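Local coordinates for protein putative acetyltransferase (Nocardia farcinica, PDB 3D9W) that probably transfers acetyl groups as an arylamine N-acetyltransferase, the enzyme type that typically passes them from acetyl-CoA to arylamines, at residues 130-135 with 147-152; 236-241 with 254-259. All blocks are in the same frame, centred on the assembly; numbering follows the deposited sequence.

Contact 1: 130-135 with 147-152; sequences DRVWMC and YELRPQ
The six-membered ring of W133 carries the CB of E148 over one face. This is a CH-pi contact, with CB 4.0 Å from the ring centroid and 28° off the normal. The E148 carboxylate plane is nearly parallel to the indole plane, 9° apart. At its edge the indole meets R131: W133 CZ2 stands over the centre of the guanidinium face, so edge meets face. The Y147 ring has M134 CB over one face, 3.5 Å from the centroid. The Y147 CG sits between backbone N and carbonyl carbon (chi1 57°), which lays the ring back across M134.

The two strands, 132-135 and 147-148, form an antiparallel beta hairpin at the edge of the eight-stranded sheet. W133 and E148 are a non-hydrogen-bonded pair; M134 and Y147 are a hydrogen-bonded pair on the other face. M134 N gives a bond to Y147 O at 2.8 Å, and Y147 N returns one to M134 O at 3.1 Å. L149 N bonds to V132 O at 2.7 Å. L149 is also the centre of an inverse gamma turn, where the chain leaves the pairing. V132 and L149 point the same way side by side, CG1 to CB 3.5 Å. The L149 CG also packs against the bent M134 side chain.

Charges line the W133 side. E148 OE2 makes a long salt bridge to R131 NE, 3.7 Å, near the guanidinium plane; R131 NH1 has a firmer partner in D129. E148 OE1 takes R150 NE from above the carboxylate plane, 2.8 Å away. L35 and L38 of helix 35-48 cover W133, while the Y147 hydroxyl is hydrogen-bonded to that of Y191.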
loop_
_atom_site.group_PDB
_atom_site.type_symbol
_atom_site.label_atom_id
_atom_site.label_comp_id
_atom_site.label_asym_id
_atom_site.label_seq_id
_atom_site.Cartn_x
_atom_site.Cartn_y
_atom_site.Cartn_z
ATOM N N ASP A 130 16.275 -16.420 10.611
ATOM C CA ASP A 130 14.877 -16.752 10.836
ATOM C C ASP A 130 13.977 -15.584 11.217
ATOM O O ASP A 130 12.823 -15.794 11.587
ATOM C CB ASP A 130 14.778 -17.829 11.920
ATOM C CG ASP A 130 16.013 -18.733 11.976
ATOM O OD1 ASP A 130 15.828 -19.974 12.015
ATOM O OD2 ASP A 130 17.165 -18.207 11.999
ATOM N N ARG A 131 14.488 -14.361 11.137
ATOM C CA ARG A 131 13.679 -13.205 11.502
ATOM C C ARG A 131 12.536 -13.035 10.538
ATOM O O ARG A 131 12.668 -13.318 9.362
ATOM C CB ARG A 131 14.523 -11.944 11.532
ATOM C CG ARG A 131 15.434 -11.887 12.726
ATOM C CD ARG A 131 16.775 -11.378 12.320
ATOM N NE ARG A 131 16.933 -9.947 12.501
ATOM C CZ ARG A 131 17.806 -9.235 11.803
ATOM N NH1 ARG A 131 18.554 -9.851 10.888
ATOM N NH2 ARG A 131 17.962 -7.931 12.034
ATOM N N VAL A 132 11.406 -12.578 11.054
ATOM C CA VAL A 132 10.208 -12.371 10.255
ATOM C C VAL A 132 10.035 -10.891 9.934
ATOM O O VAL A 132 10.049 -10.049 10.833
ATOM C CB VAL A 132 8.975 -12.856 11.018
ATOM C CG1 VAL A 132 7.718 -12.565 10.229
ATOM C CG2 VAL A 132 9.112 -14.340 11.301
ATOM N N TRP A 133 9.874 -10.570 8.657
ATOM C CA TRP A 133 9.701 -9.182 8.269
ATOM C C TRP A 133 8.331 -8.874 7.686
ATOM O O TRP A 133 7.804 -9.623 6.858
ATOM C CB TRP A 133 10.792 -8.772 7.289
ATOM C CG TRP A 133 12.131 -8.968 7.875
ATOM C CD1 TRP A 133 12.907 -10.089 7.797
ATOM C CD2 TRP A 133 12.829 -8.052 8.716
ATOM N NE1 TRP A 133 14.048 -9.928 8.545
ATOM C CE2 TRP A 133 14.027 -8.685 9.120
ATOM C CE3 TRP A 133 12.557 -6.758 9.175
ATOM C CZ2 TRP A 133 14.957 -8.067 9.958
ATOM C CZ3 TRP A 133 13.474 -6.142 10.008
ATOM C CH2 TRP A 133 14.666 -6.800 10.393
ATOM N N MET A 134 7.758 -7.763 8.142
ATOM C CA MET A 134 6.457 -7.315 7.677
ATOM C C MET A 134 6.668 -6.283 6.593
ATOM O O MET A 134 7.320 -5.270 6.821
ATOM C CB MET A 134 5.670 -6.691 8.823
ATOM C CG MET A 134 5.288 -7.673 9.902
ATOM S SD MET A 134 4.297 -8.977 9.200
ATOM C CE MET A 134 2.920 -8.004 8.558
ATOM N N CYS A 135 6.138 -6.550 5.406
ATOM C CA CYS A 135 6.263 -5.607 4.299
ATOM C C CYS A 135 4.902 -4.997 3.975
ATOM O O CYS A 135 4.004 -5.665 3.462
ATOM C CB CYS A 135 6.851 -6.299 3.064
ATOM S SG CYS A 135 8.536 -6.947 3.304
ATOM N N TYR A 147 9.412 -3.811 8.609
ATOM C CA TYR A 147 9.572 -3.786 10.050
ATOM C C TYR A 147 9.472 -5.212 10.574
ATOM O O TYR A 147 8.604 -5.977 10.164
ATOM C CB TYR A 147 8.530 -2.881 10.713
ATOM C CG TYR A 147 7.084 -3.203 10.431
ATOM C CD1 TYR A 147 6.436 -2.679 9.317
ATOM C CD2 TYR A 147 6.339 -3.966 11.328
ATOM C CE1 TYR A 147 5.081 -2.897 9.110
ATOM C CE2 TYR A 147 4.988 -4.192 11.133
ATOM C CZ TYR A 147 4.362 -3.653 10.025
ATOM O OH TYR A 147 3.014 -3.866 9.849
ATOM N N GLU A 148 10.394 -5.564 11.462
ATOM C CA GLU A 148 10.445 -6.900 12.035
ATOM C C GLU A 148 9.164 -7.259 12.779
ATOM O O GLU A 148 8.575 -6.418 13.465
ATOM C CB GLU A 148 11.655 -7.006 12.964
ATOM C CG GLU A 148 11.722 -8.289 13.767
ATOM C CD GLU A 148 13.125 -8.592 14.261
ATOM O OE1 GLU A 148 13.772 -7.679 14.828
ATOM O OE2 GLU A 148 13.577 -9.748 14.085
ATOM N N LEU A 149 8.729 -8.509 12.648
ATOM C CA LEU A 149 7.506 -8.946 13.312
ATOM C C LEU A 149 7.731 -9.312 14.778
ATOM O O LEU A 149 7.553 -10.468 15.151
ATOM C CB LEU A 149 6.899 -10.156 12.586
ATOM C CG LEU A 149 5.386 -10.417 12.678
ATOM C CD1 LEU A 149 5.151 -11.824 13.167
ATOM C CD2 LEU A 149 4.706 -9.406 13.596
ATOM N N ARG A 150 8.116 -8.341 15.606
ATOM C CA ARG A 150 8.329 -8.589 17.035
ATOM C C ARG A 150 7.928 -7.365 17.866
ATOM O O ARG A 150 7.931 -6.247 17.376
ATOM C CB ARG A 150 9.792 -8.922 17.322
ATOM C CG ARG A 150 10.708 -7.720 17.253
ATOM C CD ARG A 150 12.130 -8.092 17.608
ATOM N NE ARG A 150 13.046 -6.977 17.390
ATOM C CZ ARG A 150 13.151 -5.919 18.188
ATOM N NH1 ARG A 150 12.395 -5.823 19.274
ATOM N NH2 ARG A 150 14.009 -4.952 17.893
ATOM N N PRO A 151 7.588 -7.571 19.145
ATOM C CA PRO A 151 7.186 -6.477 20.031
ATOM C C PRO A 151 8.191 -5.331 20.048
ATOM O O PRO A 151 9.373 -5.536 20.333
ATOM C CB PRO A 151 7.081 -7.162 21.387
ATOM C CG PRO A 151 6.649 -8.537 21.036
ATOM C CD PRO A 151 7.529 -8.863 19.855
ATOM N N GLN A 152 7.713 -4.127 19.739
ATOM C CA GLN A 152 8.557 -2.936 19.725
ATOM C C GLN A 152 7.715 -1.749 20.178
ATOM O O GLN A 152 7.382 -0.863 19.395
ATOM C CB GLN A 152 9.118 -2.684 18.315
ATOM C CG GLN A 152 10.050 -3.789 17.802
ATOM C CD GLN A 152 10.519 -3.556 16.375
ATOM O OE1 GLN A 152 11.217 -2.581 16.082
ATOM N NE2 GLN A 152 10.132 -4.456 15.476
#

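Contact 2: 236-241 with 254-259; sequences DGLTLI and LTPGEL
L254 N donates a hydrogen bond to L238 O, 2.8 Å long with an angle of 162° at the hydrogen. The bond lies close to the C=O axis of L238. It extends the antiparallel pairing of strands 239-243 and 249-253 just beyond their ends. L238 belongs to the two-residue turn of the beta hairpin formed by strands 232-236 and 239-243. D236 N bonds to T239 O across that turn.

The tight part centres on leucines. L238 lays its side chain along the L254 carbonyl, with CB and CD1 each 3.4 Å from L254 O. L254 CD1 lies 3.7 Å from L240 CB, and the two side chains meet at a slant. L240 CD2 adds a 4.0 Å contact to L254 CD1. V262 of helix 259-265 touches both leucines, and L235 adds to the cover of L254. L259, at the start of that helix, crosses L238 at about a right angle, with CD1 3.8 Å from L238 CD2.

The outer side is looser. L238 CD1 reaches P256 CD only at 4.3 Å. L285, near the C-terminus, lies against both residues. T255 is exposed, and its side chain starts out away from 236-241. The 254-259 segment is braced from within: E258 N makes a weak bond to T255 OG1, and T255 N bonds to the anti lone pair of E258 OE1 at 2.7 Å.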
loop_
_atom_site.group_PDB
_atom_site.type_symbol
_atom_site.label_atom_id
_atom_site.label_comp_id
_atom_site.label_asym_id
_atom_site.label_seq_id
_atom_site.Cartn_x
_atom_site.Cartn_y
_atom_site.Cartn_z
ATOM N N ASP A 236 -7.259 13.962 -0.773
ATOM C CA ASP A 236 -8.481 13.419 -0.191
ATOM C C ASP A 236 -9.657 14.292 -0.635
ATOM O O ASP A 236 -10.133 15.157 0.111
ATOM C CB ASP A 236 -8.348 13.406 1.339
ATOM C CG ASP A 236 -9.504 12.695 2.033
ATOM O OD1 ASP A 236 -10.101 11.768 1.434
ATOM O OD2 ASP A 236 -9.792 13.056 3.198
ATOM N N GLY A 237 -10.115 14.045 -1.859
ATOM C CA GLY A 237 -11.199 14.819 -2.428
ATOM C C GLY A 237 -10.555 16.028 -3.066
ATOM O O GLY A 237 -9.833 15.906 -4.051
ATOM N N LEU A 238 -10.805 17.203 -2.501
ATOM C CA LEU A 238 -10.204 18.423 -3.018
ATOM C C LEU A 238 -9.242 18.992 -1.983
ATOM O O LEU A 238 -8.842 20.150 -2.058
ATOM C CB LEU A 238 -11.279 19.450 -3.355
ATOM C CG LEU A 238 -12.200 19.126 -4.523
ATOM C CD1 LEU A 238 -13.148 20.288 -4.695
ATOM C CD2 LEU A 238 -11.401 18.898 -5.797
ATOM N N THR A 239 -8.873 18.166 -1.011
ATOM C CA THR A 239 -7.948 18.586 0.035
ATOM C C THR A 239 -6.591 17.979 -0.270
ATOM O O THR A 239 -6.450 16.762 -0.346
ATOM C CB THR A 239 -8.425 18.111 1.413
ATOM O OG1 THR A 239 -9.770 18.540 1.616
ATOM C CG2 THR A 239 -7.570 18.693 2.503
ATOM N N LEU A 240 -5.597 18.834 -0.467
ATOM C CA LEU A 240 -4.257 18.360 -0.771
ATOM C C LEU A 240 -3.366 18.506 0.450
ATOM O O LEU A 240 -3.185 19.605 0.982
ATOM C CB LEU A 240 -3.666 19.145 -1.944
ATOM C CG LEU A 240 -2.252 18.759 -2.381
ATOM C CD1 LEU A 240 -2.207 17.298 -2.754
ATOM C CD2 LEU A 240 -1.840 19.610 -3.556
ATOM N N ILE A 241 -2.806 17.392 0.897
ATOM C CA ILE A 241 -1.951 17.414 2.065
ATOM C C ILE A 241 -0.553 16.938 1.755
ATOM O O ILE A 241 -0.356 16.020 0.963
ATOM C CB ILE A 241 -2.481 16.497 3.161
ATOM C CG1 ILE A 241 -4.007 16.563 3.206
ATOM C CG2 ILE A 241 -1.865 16.895 4.500
ATOM C CD1 ILE A 241 -4.635 15.506 4.094
ATOM N N LEU A 254 -8.185 22.644 -3.018
ATOM C CA LEU A 254 -8.197 22.674 -4.472
ATOM C C LEU A 254 -9.564 22.822 -5.132
ATOM O O LEU A 254 -10.618 22.584 -4.520
ATOM C CB LEU A 254 -7.524 21.415 -5.004
ATOM C CG LEU A 254 -6.070 21.245 -4.565
ATOM C CD1 LEU A 254 -5.553 19.878 -4.994
ATOM C CD2 LEU A 254 -5.220 22.353 -5.173
ATOM N N THR A 255 -9.516 23.228 -6.397
ATOM C CA THR A 255 -10.700 23.397 -7.220
ATOM C C THR A 255 -10.618 22.266 -8.234
ATOM O O THR A 255 -9.524 21.760 -8.516
ATOM C CB THR A 255 -10.692 24.741 -7.963
ATOM O OG1 THR A 255 -9.717 24.716 -9.011
ATOM C CG2 THR A 255 -10.350 25.858 -7.015
ATOM N N PRO A 256 -11.769 21.842 -8.789
ATOM C CA PRO A 256 -11.769 20.755 -9.769
ATOM C C PRO A 256 -10.788 20.991 -10.904
ATOM O O PRO A 256 -10.051 20.087 -11.284
ATOM C CB PRO A 256 -13.214 20.728 -10.240
ATOM C CG PRO A 256 -13.959 21.121 -9.005
ATOM C CD PRO A 256 -13.148 22.281 -8.504
ATOM N N GLY A 257 -10.774 22.207 -11.438
ATOM C CA GLY A 257 -9.874 22.524 -12.530
ATOM C C GLY A 257 -8.408 22.328 -12.198
ATOM O O GLY A 257 -7.590 22.129 -13.088
ATOM N N GLU A 258 -8.078 22.379 -10.913
ATOM C CA GLU A 258 -6.704 22.223 -10.451
ATOM C C GLU A 258 -6.259 20.767 -10.360
ATOM O O GLU A 258 -5.062 20.477 -10.329
ATOM C CB GLU A 258 -6.535 22.864 -9.069
ATOM C CG GLU A 258 -6.686 24.368 -8.998
ATOM C CD GLU A 258 -6.437 24.898 -7.589
ATOM O OE1 GLU A 258 -7.207 24.529 -6.669
ATOM O OE2 GLU A 258 -5.466 25.677 -7.400
ATOM N N LEU A 259 -7.223 19.854 -10.321
ATOM C CA LEU A 259 -6.916 18.438 -10.194
ATOM C C LEU A 259 -5.949 17.831 -11.207
ATOM O O LEU A 259 -4.956 17.223 -10.814
ATOM C CB LEU A 259 -8.209 17.630 -10.151
ATOM C CG LEU A 259 -9.012 17.799 -8.861
ATOM C CD1 LEU A 259 -10.329 17.077 -8.993
ATOM C CD2 LEU A 259 -8.222 17.263 -7.676
#

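How the contacts relate
The two contacts follow one another along the chain: both segments of contact 1 precede those of contact 2 in the sequence. Their centres are 37 Å apart, on opposite sides of the centre of the chain. The nearest atoms are about 21 Å apart, and the contacts do not touch. Contact 1 lies at an edge of the eight-stranded antiparallel sheet. Contact 2 belongs to the separate four-stranded sheet and its passage into helix 259-265. All four segments fall within the N-acetyltransferase region of the chain. Contact 1 pairs the edge strand of one sheet; contact 2 joins a strand of the other to the loop before helix 259-265.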